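Hydrogenase maturation factor (Thermoanaerobacter tengcongensis, PDB 3VTH) probably uses carbamoyl phosphate and ATP to S-carbamoylate the C-terminal cysteine of HypE during maturation of [NiFe]-hydrogenases. Local coordinates at residues A[19-25]-A[71-77]; A[103-107]-A[417-422]; A[514-520]-A[532-538]. All coordinates share one frame; numbering follows the deposited sequence.

Interaction 1: residues A[19-25]-A[71-77]; sequences IVQGVGF and PPSLSVI. With PO4 (phosphate ion), chain E.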
loop_
_atom_site.group_PDB
_atom_site.type_symbol
_atom_site.label_atom_id
_atom_site.label_comp_id
_atom_site.label_asym_id
_atom_site.label_seq_id
_atom_site.Cartn_x
_atom_site.Cartn_y
_atom_site.Cartn_z
ATOM N N ILE A 19 -18.381 2.464 3.434
ATOM C CA ILE A 19 -17.930 3.829 3.210
ATOM C C ILE A 19 -19.143 4.604 2.679
ATOM O O ILE A 19 -19.459 4.569 1.489
ATOM C CB ILE A 19 -16.716 3.910 2.263
ATOM C CG1 ILE A 19 -15.536 3.104 2.851
ATOM C CG2 ILE A 19 -16.329 5.402 1.990
ATOM C CD1 ILE A 19 -14.284 3.024 1.946
ATOM N N VAL A 20 -19.853 5.251 3.589
ATOM C CA VAL A 20 -21.141 5.854 3.252
ATOM C C VAL A 20 -21.246 7.294 3.782
ATOM O O VAL A 20 -22.329 7.892 3.739
ATOM C CB VAL A 20 -22.310 4.978 3.754
ATOM C CG1 VAL A 20 -22.289 3.594 3.078
ATOM C CG2 VAL A 20 -22.257 4.816 5.291
ATOM N N GLN A 21 -20.138 7.828 4.296
ATOM C CA GLN A 21 -20.095 9.218 4.790
ATOM C C GLN A 21 -18.974 9.939 4.057
ATOM O O GLN A 21 -17.989 9.302 3.659
ATOM C CB GLN A 21 -19.827 9.283 6.295
ATOM C CG GLN A 21 -20.861 8.541 7.148
ATOM C CD GLN A 21 -20.601 8.682 8.625
ATOM O OE1 GLN A 21 -19.563 9.206 9.046
ATOM N NE2 GLN A 21 -21.543 8.200 9.439
ATOM N N GLY A 22 -19.138 11.247 3.861
ATOM C CA GLY A 22 -18.206 12.037 3.070
ATOM C C GLY A 22 -18.238 11.742 1.587
ATOM O O GLY A 22 -17.244 11.975 0.866
ATOM N N VAL A 23 -19.377 11.249 1.117
ATOM C CA VAL A 23 -19.519 10.838 -0.280
ATOM C C VAL A 23 -20.699 11.573 -0.914
ATOM O O VAL A 23 -21.081 11.298 -2.047
ATOM C CB VAL A 23 -19.656 9.279 -0.424
ATOM C CG1 VAL A 23 -18.475 8.567 0.249
ATOM C CG2 VAL A 23 -20.977 8.755 0.202
ATOM N N GLY A 24 -21.272 12.523 -0.185
ATOM C CA GLY A 24 -22.492 13.196 -0.648
ATOM C C GLY A 24 -23.721 12.306 -0.593
ATOM O O GLY A 24 -24.665 12.485 -1.375
ATOM N N PHE A 25 -23.737 11.367 0.350
ATOM C CA PHE A 25 -24.905 10.513 0.523
ATOM C C PHE A 25 -26.133 11.262 1.064
ATOM O O PHE A 25 -27.257 10.982 0.660
ATOM C CB PHE A 25 -24.577 9.305 1.395
ATOM C CG PHE A 25 -25.002 7.985 0.803
ATOM C CD1 PHE A 25 -24.128 6.898 0.809
ATOM C CD2 PHE A 25 -26.277 7.824 0.249
ATOM C CE1 PHE A 25 -24.516 5.652 0.280
ATOM C CE2 PHE A 25 -26.685 6.583 -0.284
ATOM C CZ PHE A 25 -25.804 5.501 -0.270
ATOM N N PRO A 71 -25.565 4.476 -6.346
ATOM C CA PRO A 71 -25.124 5.145 -5.149
ATOM C C PRO A 71 -24.030 6.160 -5.498
ATOM O O PRO A 71 -23.481 6.129 -6.601
ATOM C CB PRO A 71 -24.545 3.996 -4.310
ATOM C CG PRO A 71 -24.066 3.023 -5.290
ATOM C CD PRO A 71 -25.040 3.097 -6.430
ATOM N N PRO A 72 -23.706 7.053 -4.560
ATOM C CA PRO A 72 -22.671 8.045 -4.853
ATOM C C PRO A 72 -21.359 7.381 -5.274
ATOM O O PRO A 72 -21.060 6.259 -4.841
ATOM C CB PRO A 72 -22.515 8.780 -3.519
ATOM C CG PRO A 72 -23.918 8.616 -2.848
ATOM C CD PRO A 72 -24.264 7.203 -3.205
ATOM N N SER A 73 -20.598 8.086 -6.112
ATOM C CA SER A 73 -19.372 7.596 -6.753
ATOM C C SER A 73 -18.304 7.089 -5.777
ATOM O O SER A 73 -17.580 6.125 -6.074
ATOM C CB SER A 73 -18.778 8.732 -7.599
ATOM O OG SER A 73 -17.586 8.315 -8.231
ATOM N N LEU A 74 -18.188 7.752 -4.628
ATOM C CA LEU A 74 -17.158 7.383 -3.643
ATOM C C LEU A 74 -17.637 6.392 -2.584
ATOM O O LEU A 74 -16.843 5.953 -1.750
ATOM C CB LEU A 74 -16.603 8.632 -2.957
ATOM C CG LEU A 74 -15.872 9.679 -3.802
ATOM C CD1 LEU A 74 -15.335 10.770 -2.838
ATOM C CD2 LEU A 74 -14.736 9.072 -4.648
ATOM N N SER A 75 -18.928 6.063 -2.598
ATOM C CA SER A 75 -19.473 5.122 -1.624
ATOM C C SER A 75 -18.926 3.709 -1.872
ATOM O O SER A 75 -18.630 3.329 -3.004
ATOM C CB SER A 75 -21.019 5.143 -1.604
ATOM O OG SER A 75 -21.574 4.469 -2.733
ATOM N N VAL A 76 -18.720 2.961 -0.791
ATOM C CA VAL A 76 -18.450 1.540 -0.891
ATOM C C VAL A 76 -19.433 0.914 0.098
ATOM O O VAL A 76 -19.118 0.746 1.271
ATOM C CB VAL A 76 -16.987 1.174 -0.533
ATOM C CG1 VAL A 76 -16.751 -0.345 -0.674
ATOM C CG2 VAL A 76 -15.978 1.979 -1.406
ATOM N N ILE A 77 -20.627 0.607 -0.397
ATOM C CA ILE A 77 -21.708 0.065 0.411
ATOM C C ILE A 77 -21.515 -1.424 0.644
ATOM O O ILE A 77 -21.338 -2.186 -0.312
ATOM C CB ILE A 77 -23.080 0.293 -0.277
ATOM C CG1 ILE A 77 -23.360 1.797 -0.437
ATOM C CG2 ILE A 77 -24.215 -0.445 0.487
ATOM C CD1 ILE A 77 -24.600 2.108 -1.302
HETATM P P PO4 E . -22.040 12.852 3.235
HETATM O O1 PO4 E . -21.116 13.664 2.370
HETATM O O2 PO4 E . -22.173 11.451 2.692
HETATM O O3 PO4 E . -21.445 12.762 4.612
HETATM O O4 PO4 E . -23.409 13.503 3.279
HETATM O O HOH W 1 -19.338 10.295 -4.040
#
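With chi1 at -55°, Val-23 sets CG1 anti to its own carbonyl carbon and turns both methyls to segment 71-77: CG1 lies 3.7 Å from Leu-74 CB, while CG2 reaches Pro-72 CB. Phe-25 has an unusual chi1 of -130°, which swings its ring back over the same segment. Pro-72 sits on one face of that ring, its CD 3.7 Å from the centroid and 9° off the normal, a CH-pi contact; the C-H bonds next to the proline nitrogen, slightly polarised, suit the pi face. In the plane of the phenyl ring, at its edge, lies Ile-77 CD1. Branched aliphatics also pair where the chains run closest: the side chains of Ile-19 and Val-76 run alongside each other, with CD1 of the former 3.9 Å from CG2 of the latter.

The two residues form an antiparallel hydrogen-bonded pair, Ile-19 N to Val-76 O and Val-76 N to Ile-19 O, at the start of strand 76-85, which flanks strand 10-17 at one side of the acylphosphatase sheet. Beyond Ile-19 the chain becomes the acylphosphatase anion-binding loop, which here wraps a phosphate ion, probably from the crystallisation liquor, at a site consistent with that of an acyl phosphate's phosphate. Gly-22 N, Val-23 N, Gly-24 N and Phe-25 N all donate to it, with Phe-25 N 2.8 Å from O2. Positive phi angles at Gly-22 and Gly-24 suit glycine and help turn successive amides inward; Arg-26, the predicted active-site residue, adds its NE.

In segment 71-77, Pro-72 to Ser-75 form a type I turn. Pro-72 O accepts from both Ser-75 N and Ser-75 OG, the hydroxyl lying 2.8 Å away on a lone pair. A water bridges Val-23 O and Leu-74 N.

Interaction 2: residues A[103-107]-A[417-422]; sequences GFVPV and KGHYAF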
loop_
_atom_site.group_PDB
_atom_site.type_symbol
_atom_site.label_atom_id
_atom_site.label_comp_id
_atom_site.label_asym_id
_atom_site.label_seq_id
_atom_site.Cartn_x
_atom_site.Cartn_y
_atom_site.Cartn_z
ATOM N N GLY A 103 -21.752 3.485 17.617
ATOM C CA GLY A 103 -21.224 2.454 16.745
ATOM C C GLY A 103 -19.855 2.792 16.159
ATOM O O GLY A 103 -19.080 3.486 16.752
ATOM N N PHE A 104 -19.583 2.285 14.981
ATOM C CA PHE A 104 -18.387 2.643 14.255
ATOM C C PHE A 104 -18.663 2.592 12.786
ATOM O O PHE A 104 -19.547 1.924 12.352
ATOM C CB PHE A 104 -17.219 1.721 14.598
ATOM C CG PHE A 104 -17.370 0.354 14.061
ATOM C CD1 PHE A 104 -18.245 -0.516 14.625
ATOM C CD2 PHE A 104 -16.694 -0.038 12.958
ATOM C CE1 PHE A 104 -18.408 -1.745 14.128
ATOM C CE2 PHE A 104 -16.856 -1.266 12.464
ATOM C CZ PHE A 104 -17.717 -2.126 13.044
ATOM N N VAL A 105 -17.895 3.346 12.026
ATOM C CA VAL A 105 -18.119 3.448 10.598
ATOM C C VAL A 105 -16.780 3.569 9.867
ATOM O O VAL A 105 -15.862 4.242 10.347
ATOM C CB VAL A 105 -19.066 4.647 10.253
ATOM C CG1 VAL A 105 -18.470 5.968 10.722
ATOM C CG2 VAL A 105 -19.381 4.699 8.739
ATOM N N PRO A 106 -16.652 2.900 8.712
ATOM C CA PRO A 106 -15.459 3.107 7.893
ATOM C C PRO A 106 -15.302 4.588 7.472
ATOM O O PRO A 106 -16.285 5.341 7.473
ATOM C CB PRO A 106 -15.732 2.242 6.668
ATOM C CG PRO A 106 -16.591 1.119 7.205
ATOM C CD PRO A 106 -17.486 1.780 8.218
ATOM N N VAL A 107 -14.067 4.968 7.126
ATOM C CA VAL A 107 -13.715 6.318 6.691
ATOM C C VAL A 107 -13.190 6.248 5.253
ATOM O O VAL A 107 -12.388 5.359 4.913
ATOM C CB VAL A 107 -12.678 6.962 7.652
ATOM C CG1 VAL A 107 -12.017 8.223 7.050
ATOM C CG2 VAL A 107 -13.356 7.335 9.002
ATOM N N LYS A 417 -12.802 -5.333 13.641
ATOM C CA LYS A 417 -14.069 -5.009 14.291
ATOM C C LYS A 417 -15.196 -5.326 13.330
ATOM O O LYS A 417 -15.092 -5.035 12.121
ATOM C CB LYS A 417 -14.141 -3.536 14.709
ATOM C CG LYS A 417 -15.100 -3.342 15.902
ATOM C CD LYS A 417 -15.025 -1.946 16.433
ATOM C CE LYS A 417 -15.950 -1.754 17.605
ATOM N NZ LYS A 417 -16.171 -0.303 17.692
ATOM N N GLY A 418 -16.264 -5.923 13.863
ATOM C CA GLY A 418 -17.407 -6.328 13.035
ATOM C C GLY A 418 -16.888 -7.256 11.954
ATOM O O GLY A 418 -16.128 -8.190 12.246
ATOM N N HIS A 419 -17.259 -7.001 10.707
ATOM C CA HIS A 419 -16.673 -7.770 9.617
ATOM C C HIS A 419 -15.586 -7.016 8.864
ATOM O O HIS A 419 -15.377 -7.262 7.681
ATOM C CB HIS A 419 -17.734 -8.314 8.657
ATOM C CG HIS A 419 -18.794 -7.323 8.299
ATOM N ND1 HIS A 419 -20.042 -7.330 8.883
ATOM C CD2 HIS A 419 -18.795 -6.291 7.422
ATOM C CE1 HIS A 419 -20.771 -6.347 8.376
ATOM N NE2 HIS A 419 -20.037 -5.702 7.487
ATOM N N TYR A 420 -14.880 -6.116 9.549
ATOM C CA TYR A 420 -13.783 -5.391 8.899
ATOM C C TYR A 420 -12.411 -5.677 9.478
ATOM O O TYR A 420 -12.257 -5.829 10.681
ATOM C CB TYR A 420 -14.019 -3.881 8.952
ATOM C CG TYR A 420 -15.315 -3.405 8.337
ATOM C CD1 TYR A 420 -15.557 -3.552 6.974
ATOM C CD2 TYR A 420 -16.270 -2.755 9.111
ATOM C CE1 TYR A 420 -16.731 -3.084 6.402
ATOM C CE2 TYR A 420 -17.470 -2.292 8.542
ATOM C CZ TYR A 420 -17.674 -2.464 7.190
ATOM O OH TYR A 420 -18.828 -2.025 6.617
ATOM N N ALA A 421 -11.412 -5.732 8.597
ATOM C CA ALA A 421 -10.017 -5.712 9.007
ATOM C C ALA A 421 -9.496 -4.343 8.562
ATOM O O ALA A 421 -9.313 -4.097 7.370
ATOM C CB ALA A 421 -9.238 -6.844 8.337
ATOM N N PHE A 422 -9.370 -3.441 9.524
ATOM C CA PHE A 422 -8.839 -2.113 9.291
ATOM C C PHE A 422 -7.324 -2.211 9.307
ATOM O O PHE A 422 -6.699 -2.081 10.369
ATOM C CB PHE A 422 -9.295 -1.161 10.393
ATOM C CG PHE A 422 -10.760 -0.819 10.331
ATOM C CD1 PHE A 422 -11.236 0.092 9.383
ATOM C CD2 PHE A 422 -11.662 -1.398 11.223
ATOM C CE1 PHE A 422 -12.615 0.418 9.319
ATOM C CE2 PHE A 422 -13.024 -1.077 11.179
ATOM C CZ PHE A 422 -13.506 -0.171 10.231
HETATM O O HOH W 2 -18.161 1.082 18.847
#
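The Phe-104 ring carries Lys-417 on one face: CD stands 4.0 Å from the centroid, almost on the ring normal, and the two side chains run antiparallel, overlapping along their length. At the edge of the same ring is Tyr-420, whose CD2 comes 3.7 Å from Phe-104 CE2; that carbon in turn lies in the plane of the tyrosine ring, at its edge. Pro-106 CG covers a face of Tyr-420, a CH-pi contact 27° off the normal. The edge of Phe-422 receives Phe-104 CE2 and, more distantly, Pro-106 CA; Tyr-420 CB lies over a face of Phe-422, which also stacks with Phe-450.

Lys-417 is fully extended, with CG anti to the backbone N (chi1 -154°), which lays its methylenes along the phenyl ring and carries NZ to the rim, over the CD1 side. A long chain with a polar end suits this place: NZ is bonded to Arg-451 O and, at 2.7 Å, to a water that makes a weak second bond to Gly-103 O. Tyr-420 likewise gives hydrocarbon to the contact and sends its OH to Asp-78. Glycine suits the positive phi of Gly-418 in the type II' turn from Lys-417 to Tyr-420, and lets Phe-104 CZ approach the backbone. Tyr-420 N bonds to Lys-417 O at 2.8 Å, and Lys-417 N to Tyr-420 O.

The loop following strand 93-95 thus docks on Lys-417, Tyr-420 and Phe-422 of a tight two-residue beta hairpin, strands 414-417 and 420-423, in the Kae1-like domain of the actin-like ATPase clan.

Interaction 3: residues A[514-520]-A[532-538]; sequences DGNVWGA and RIAHLKY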
loop_
_atom_site.group_PDB
_atom_site.type_symbol
_atom_site.label_atom_id
_atom_site.label_comp_id
_atom_site.label_asym_id
_atom_site.label_seq_id
_atom_site.Cartn_x
_atom_site.Cartn_y
_atom_site.Cartn_z
ATOM N N ASP A 514 12.696 -23.041 14.131
ATOM C CA ASP A 514 13.837 -23.860 14.474
ATOM C C ASP A 514 15.092 -23.021 14.758
ATOM O O ASP A 514 16.219 -23.544 14.737
ATOM C CB ASP A 514 14.101 -24.899 13.371
ATOM C CG ASP A 514 14.448 -24.256 12.016
ATOM O OD1 ASP A 514 14.330 -23.016 11.860
ATOM O OD2 ASP A 514 14.804 -25.015 11.093
ATOM N N GLY A 515 14.892 -21.733 15.021
ATOM C CA GLY A 515 16.001 -20.812 15.318
ATOM C C GLY A 515 16.764 -20.373 14.075
ATOM O O GLY A 515 17.812 -19.714 14.171
ATOM N N ASN A 516 16.267 -20.751 12.903
ATOM C CA ASN A 516 16.922 -20.332 11.670
ATOM C C ASN A 516 16.082 -19.315 10.947
ATOM O O ASN A 516 14.917 -19.105 11.293
ATOM C CB ASN A 516 17.237 -21.538 10.776
ATOM C CG ASN A 516 18.237 -22.499 11.421
ATOM O OD1 ASN A 516 19.182 -22.075 12.088
ATOM N ND2 ASN A 516 18.017 -23.801 11.236
ATOM N N VAL A 517 16.679 -18.664 9.956
ATOM C CA VAL A 517 15.970 -17.717 9.116
ATOM C C VAL A 517 15.258 -18.474 7.996
ATOM O O VAL A 517 15.870 -19.333 7.342
ATOM C CB VAL A 517 16.955 -16.695 8.514
ATOM C CG1 VAL A 517 16.274 -15.822 7.454
ATOM C CG2 VAL A 517 17.591 -15.840 9.634
ATOM N N TRP A 518 13.974 -18.167 7.794
ATOM C CA TRP A 518 13.153 -18.801 6.764
ATOM C C TRP A 518 12.859 -17.780 5.672
ATOM O O TRP A 518 13.130 -16.585 5.851
ATOM C CB TRP A 518 11.836 -19.292 7.361
ATOM C CG TRP A 518 11.927 -20.497 8.258
ATOM C CD1 TRP A 518 13.064 -21.077 8.777
ATOM C CD2 TRP A 518 10.818 -21.243 8.792
ATOM N NE1 TRP A 518 12.720 -22.138 9.585
ATOM C CE2 TRP A 518 11.355 -22.269 9.604
ATOM C CE3 TRP A 518 9.424 -21.149 8.647
ATOM C CZ2 TRP A 518 10.542 -23.200 10.287
ATOM C CZ3 TRP A 518 8.615 -22.078 9.317
ATOM C CH2 TRP A 518 9.182 -23.091 10.121
ATOM N N GLY A 519 12.287 -18.216 4.555
ATOM C CA GLY A 519 12.117 -17.298 3.407
ATOM C C GLY A 519 12.095 -17.976 2.051
ATOM O O GLY A 519 12.016 -17.316 1.016
ATOM N N ALA A 520 12.155 -19.301 2.056
ATOM C CA ALA A 520 11.972 -20.070 0.842
ATOM C C ALA A 520 11.231 -21.335 1.219
ATOM O O ALA A 520 11.757 -22.451 1.095
ATOM C CB ALA A 520 13.323 -20.376 0.206
ATOM N N ARG A 532 5.394 -27.294 7.761
ATOM C CA ARG A 532 6.472 -26.961 6.847
ATOM C C ARG A 532 6.800 -28.196 6.022
ATOM O O ARG A 532 7.170 -29.232 6.573
ATOM C CB ARG A 532 7.704 -26.545 7.639
ATOM C CG ARG A 532 8.780 -25.893 6.789
ATOM C CD ARG A 532 10.083 -25.878 7.585
ATOM N NE ARG A 532 11.041 -24.935 7.022
ATOM C CZ ARG A 532 12.281 -24.808 7.465
ATOM N NH1 ARG A 532 12.713 -25.580 8.467
ATOM N NH2 ARG A 532 13.082 -23.918 6.901
ATOM N N ILE A 533 6.679 -28.089 4.702
ATOM C CA ILE A 533 6.812 -29.261 3.837
ATOM C C ILE A 533 8.148 -29.261 3.107
ATOM O O ILE A 533 8.744 -30.319 2.894
ATOM C CB ILE A 533 5.664 -29.333 2.804
ATOM C CG1 ILE A 533 4.301 -29.266 3.510
ATOM C CG2 ILE A 533 5.778 -30.598 1.925
ATOM C CD1 ILE A 533 4.022 -30.453 4.433
ATOM N N ALA A 534 8.607 -28.076 2.716
ATOM C CA ALA A 534 9.822 -27.967 1.888
ATOM C C ALA A 534 10.521 -26.637 2.144
ATOM O O ALA A 534 9.887 -25.666 2.536
ATOM C CB ALA A 534 9.485 -28.120 0.381
ATOM N N HIS A 535 11.836 -26.622 1.951
ATOM C CA HIS A 535 12.628 -25.407 2.110
ATOM C C HIS A 535 13.954 -25.555 1.376
ATOM O O HIS A 535 14.243 -26.613 0.845
ATOM C CB HIS A 535 12.847 -25.094 3.599
ATOM C CG HIS A 535 13.634 -26.131 4.344
ATOM N ND1 HIS A 535 15.003 -26.055 4.495
ATOM C CD2 HIS A 535 13.241 -27.234 5.034
ATOM C CE1 HIS A 535 15.423 -27.081 5.218
ATOM N NE2 HIS A 535 14.376 -27.809 5.561
ATOM N N LEU A 536 14.744 -24.492 1.334
ATOM C CA LEU A 536 16.099 -24.555 0.769
ATOM C C LEU A 536 17.099 -25.048 1.812
ATOM O O LEU A 536 16.925 -24.762 2.996
ATOM C CB LEU A 536 16.520 -23.181 0.237
ATOM C CG LEU A 536 15.788 -22.671 -1.008
ATOM C CD1 LEU A 536 16.340 -21.292 -1.450
ATOM C CD2 LEU A 536 15.870 -23.676 -2.169
ATOM N N LYS A 537 18.121 -25.806 1.384
ATOM C CA LYS A 537 19.140 -26.310 2.306
ATOM C C LYS A 537 19.804 -25.128 3.005
ATOM O O LYS A 537 20.270 -24.195 2.347
ATOM C CB LYS A 537 20.197 -27.178 1.590
ATOM C CG LYS A 537 21.185 -27.864 2.555
ATOM C CD LYS A 537 22.299 -28.621 1.797
ATOM C CE LYS A 537 23.222 -29.379 2.776
ATOM N NZ LYS A 537 24.341 -30.022 2.004
ATOM N N TYR A 538 19.792 -25.150 4.339
ATOM C CA TYR A 538 20.329 -24.047 5.151
ATOM C C TYR A 538 21.775 -23.689 4.798
ATOM O O TYR A 538 22.614 -24.577 4.715
ATOM C CB TYR A 538 20.269 -24.419 6.634
ATOM C CG TYR A 538 18.886 -24.324 7.214
ATOM C CD1 TYR A 538 18.171 -23.132 7.140
ATOM C CD2 TYR A 538 18.299 -25.414 7.862
ATOM C CE1 TYR A 538 16.891 -23.023 7.677
ATOM C CE2 TYR A 538 17.025 -25.313 8.409
ATOM C CZ TYR A 538 16.331 -24.101 8.300
ATOM O OH TYR A 538 15.078 -23.950 8.829
#
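Hydrogen bonds and charge converge on Tyr-538 and Asp-514. Tyr-538 OH donates at 2.5 Å to Asp-514 OD2, which receives it on its syn lone pair, and itself accepts from Arg-532 NH1 and NH2, which grip it end-on and nearly in the guanidinium plane. A weak salt bridge links Arg-532 NH1 to the same OD2 at 3.4 Å. The other carboxylate oxygen, OD1, receives Asn-516 N, making an Asx turn, and Trp-518 NE1 from the opposite face of the carboxylate plane, at 2.9 Å. Asp-514's negative charge probably favours the nearby arginine.

Stacking completes the fit. With CG anti to the backbone N (chi1 -167°) and its chain extended, Arg-532 lays its guanidinium flat on Trp-518, centres 3.7 Å apart and planes at 17°, a cation-pi contact. His-535 CD2 covers the opposite guanidinium face.

Separately, the amide nitrogen of Asn-516 lies over one face of Tyr-538, the planes steeply inclined.

The apolar part is small: Ala-520 CB meets Leu-536 CD1 at 3.6 Å. Ala-520 O takes a CH...O contact from His-535 CA.

The Trp-518 side chain is about 6 Å from that of the iron ligand Asp-507 and about 7 Å from that of His-483. The contact joins the two strands of the hairpin 517-525 and 530-542, with the loop just before the first; Glu-521 salt-bridges Arg-532 NE, and strand 530-542 also pairs with 591-594 (antiparallel) and 645-647 (parallel).

From the N terminus, interaction 1 closes a 45-residue loop within the acylphosphatase region, joining the loop after strand 10-17 to the start of strand 76-85. Interaction 2 opens only afterwards and spans some 310 residues, bringing the loop after strand 93-95 against a hairpin of the Kae1-like domain. Interaction 3 is local, a 12-residue step across one hairpin in the second Kae1-like subdomain. The three follow in series, neither nesting nor crossing. Interactions 1 and 2 touch, Ile-19 CG1 packing on Pro-106 CB at 3.9 Å, so acylphosphatase, loop 103-107 and Kae1-like hairpin adjoin. Interaction 3 stands apart, its centre about 37 Å from that of interaction 2.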